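Local coordinates for protein metallo-beta-lactamase (Simiduia agarivorans, PDB 6MFI) that probably hydrolyses beta-lactam antibiotics as a class B3 metallo-beta-lactamase, using a pair of zinc ions bound in its active site, at residues 240-245 / 277-282. Sequence-based numbering, arbitrary orientation.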
ATOM      1  N   THR A 240       6.110   8.931  13.246  1.00 30.25           N
ATOM      2  CA  THR A 240       4.847   9.534  12.839  1.00 30.36           C
ATOM      3  C   THR A 240       3.756   8.482  12.672  1.00 28.64           C
ATOM      4  O   THR A 240       2.614   8.701  13.088  1.00 28.43           O
ATOM      5  CB  THR A 240       5.031  10.320  11.540  1.00 30.61           C
ATOM      6  OG1 THR A 240       6.135  11.224  11.678  1.00 32.31           O
ATOM      7  CG2 THR A 240       3.774  11.110  11.211  1.00 30.98           C
ATOM      8  N   LEU A 241       4.095   7.336  12.075  1.00 27.39           N
ATOM      9  CA  LEU A 241       3.100   6.289  11.859  1.00 26.11           C
ATOM     10  C   LEU A 241       2.599   5.714  13.179  1.00 27.22           C
ATOM     11  O   LEU A 241       1.413   5.391  13.311  1.00 26.81           O
ATOM     12  CB  LEU A 241       3.687   5.180  10.985  1.00 24.86           C
ATOM     13  CG  LEU A 241       2.844   3.907  10.872  1.00 23.69           C
ATOM     14  CD1 LEU A 241       1.584   4.162  10.056  1.00 23.07           C
ATOM     15  CD2 LEU A 241       3.651   2.763  10.283  1.00 22.90           C
ATOM     16  N   ALA A 242       3.487   5.583  14.168  1.00 29.29           N
ATOM     17  CA  ALA A 242       3.098   4.976  15.436  1.00 31.16           C
ATOM     18  C   ALA A 242       2.090   5.831  16.193  1.00 32.82           C
ATOM     19  O   ALA A 242       1.279   5.295  16.959  1.00 33.18           O
ATOM     20  CB  ALA A 242       4.334   4.730  16.301  1.00 32.99           C
ATOM     21  N   ASP A 243       2.116   7.147  15.994  1.00 34.14           N
ATOM     22  CA  ASP A 243       1.262   8.065  16.734  1.00 36.32           C
ATOM     23  C   ASP A 243       0.033   8.502  15.946  1.00 35.52           C
ATOM     24  O   ASP A 243      -0.722   9.358  16.420  1.00 36.90           O
ATOM     25  CB  ASP A 243       2.064   9.292  17.169  1.00 38.33           C
ATOM     26  CG  ASP A 243       1.674   9.783  18.548  1.00 41.55           C
ATOM     27  OD1 ASP A 243       1.102   8.988  19.323  1.00 42.03           O
ATOM     28  OD2 ASP A 243       1.937  10.964  18.858  1.00 43.43           O
ATOM     29  N   LEU A 244      -0.187   7.941  14.761  1.00 33.29           N
ATOM     30  CA  LEU A 244      -1.355   8.302  13.972  1.00 31.90           C
ATOM     31  C   LEU A 244      -2.624   7.727  14.589  1.00 31.82           C
ATOM     32  O   LEU A 244      -2.615   6.650  15.195  1.00 31.71           O
ATOM     33  CB  LEU A 244      -1.212   7.795  12.536  1.00 30.07           C
ATOM     34  CG  LEU A 244      -0.192   8.476  11.624  1.00 30.17           C
ATOM     35  CD1 LEU A 244      -0.179   7.817  10.254  1.00 28.51           C
ATOM     36  CD2 LEU A 244      -0.485   9.962  11.506  1.00 31.63           C
ATOM     37  N   GLU A 245      -3.723   8.462  14.441  1.00 32.04           N
ATOM     38  CA  GLU A 245      -5.033   7.898  14.734  1.00 32.14           C
ATOM     39  C   GLU A 245      -5.262   6.706  13.818  1.00 29.95           C
ATOM     40  O   GLU A 245      -5.200   6.836  12.591  1.00 28.90           O
ATOM     41  CB  GLU A 245      -6.125   8.950  14.543  1.00 33.45           C
ATOM     42  CG  GLU A 245      -7.444   8.599  15.213  1.00 34.40           C
ATOM     43  CD  GLU A 245      -7.340   8.548  16.725  1.00 36.37           C
ATOM     44  OE1 GLU A 245      -6.495   9.274  17.291  1.00 37.64           O
ATOM     45  OE2 GLU A 245      -8.101   7.780  17.350  1.00 36.74           O
ATOM     46  N   GLN A 277       1.836  -0.865  17.275  1.00 28.93           N
ATOM     47  CA  GLN A 277       2.535  -2.144  17.330  1.00 29.82           C
ATOM     48  C   GLN A 277       3.318  -2.404  16.049  1.00 28.22           C
ATOM     49  O   GLN A 277       4.425  -2.952  16.092  1.00 28.74           O
ATOM     50  CB  GLN A 277       1.536  -3.274  17.587  1.00 31.49           C
ATOM     51  CG  GLN A 277       2.162  -4.656  17.675  1.00 32.46           C
ATOM     52  CD  GLN A 277       2.949  -4.860  18.955  1.00 34.43           C
ATOM     53  OE1 GLN A 277       2.573  -4.359  20.015  1.00 36.61           O
ATOM     54  NE2 GLN A 277       4.047  -5.600  18.863  1.00 34.54           N
ATOM     55  N   TYR A 278       2.762  -2.014  14.900  1.00 26.65           N
ATOM     56  CA  TYR A 278       3.428  -2.270  13.627  1.00 25.38           C
ATOM     57  C   TYR A 278       4.702  -1.444  13.496  1.00 25.20           C
ATOM     58  O   TYR A 278       5.749  -1.961  13.089  1.00 24.71           O
ATOM     59  CB  TYR A 278       2.474  -1.980  12.469  1.00 24.72           C
ATOM     60  CG  TYR A 278       3.069  -2.247  11.104  1.00 24.62           C
ATOM     61  CD1 TYR A 278       3.158  -3.539  10.606  1.00 24.77           C
ATOM     62  CD2 TYR A 278       3.539  -1.206  10.313  1.00 24.90           C
ATOM     63  CE1 TYR A 278       3.701  -3.789   9.359  1.00 24.67           C
ATOM     64  CE2 TYR A 278       4.083  -1.446   9.065  1.00 25.00           C
ATOM     65  CZ  TYR A 278       4.161  -2.739   8.594  1.00 24.85           C
ATOM     66  OH  TYR A 278       4.701  -2.985   7.352  1.00 24.72           O
ATOM     67  N   ALA A 279       4.632  -0.155  13.835  1.00 25.41           N
ATOM     68  CA  ALA A 279       5.807   0.704  13.716  1.00 25.73           C
ATOM     69  C   ALA A 279       6.895   0.292  14.698  1.00 26.36           C
ATOM     70  O   ALA A 279       8.088   0.371  14.380  1.00 26.81           O
ATOM     71  CB  ALA A 279       5.413   2.165  13.929  1.00 26.55           C
ATOM     72  N   THR A 280       6.507  -0.145  15.899  1.00 26.52           N
ATOM     73  CA  THR A 280       7.494  -0.629  16.860  1.00 27.15           C
ATOM     74  C   THR A 280       8.160  -1.906  16.364  1.00 26.60           C
ATOM     75  O   THR A 280       9.355  -2.123  16.599  1.00 27.17           O
ATOM     76  CB  THR A 280       6.837  -0.856  18.221  1.00 28.08           C
ATOM     77  OG1 THR A 280       6.101   0.314  18.598  1.00 28.80           O
ATOM     78  CG2 THR A 280       7.890  -1.147  19.282  1.00 29.19           C
ATOM     79  N   GLY A 281       7.405  -2.762  15.673  1.00 25.80           N
ATOM     80  CA  GLY A 281       8.003  -3.950  15.088  1.00 25.81           C
ATOM     81  C   GLY A 281       8.974  -3.620  13.971  1.00 25.79           C
ATOM     82  O   GLY A 281       9.991  -4.299  13.799  1.00 26.35           O
ATOM     83  N   ILE A 282       8.677  -2.574  13.197  1.00 25.48           N
ATOM     84  CA  ILE A 282       9.601  -2.135  12.157  1.00 25.71           C
ATOM     85  C   ILE A 282      10.863  -1.553  12.779  1.00 26.68           C
ATOM     86  O   ILE A 282      11.979  -1.811  12.311  1.00 27.10           O
ATOM     87  CB  ILE A 282       8.914  -1.125  11.220  1.00 25.96           C
ATOM     88  CG1 ILE A 282       7.704  -1.764  10.534  1.00 25.04           C
ATOM     89  CG2 ILE A 282       9.899  -0.601  10.191  1.00 26.70           C
ATOM     90  CD1 ILE A 282       8.061  -2.874   9.571  1.00 24.83           C
TER
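L241 sends a single methyl, CD2, across to helix 274-291, where it fits between Y278 and A279. Its CG stands anti to the backbone N (chi1 170°), and from there CD2 reaches the edge of the phenol ring, close to the ring plane, 4.0 Å from Y278 CD2. The same methyl lies 4.1 Å from A279 CB. I282 of the same helix lays its CG1 over one face of the Y278 ring, offset toward the rim, so edge and face are both packed by aliphatic carbon. The ring is tethered at its far end too, where Y278 OH hydrogen-bonds to the carbonyl O of D212.

One residue on, A242 meets A279 methyl to methyl, the two CB atoms 3.7 Å apart. With side chains this small the backbones come close, A242 CA and A279 CA being separated by 5.3 Å. The next residue, D243, forms a salt bridge through OD1 with R276 of helix 274-291.

The Y278 side chain lies about 7 Å from that of the zinc ligand H253. In the alpha-beta/beta-alpha fold of the metallo-beta-lactamase superfamily, the contact joins the last part of helix 228-242 to an early part of helix 274-291, with L238 also touching A279, while L241 packs against V209 of strand 206-210.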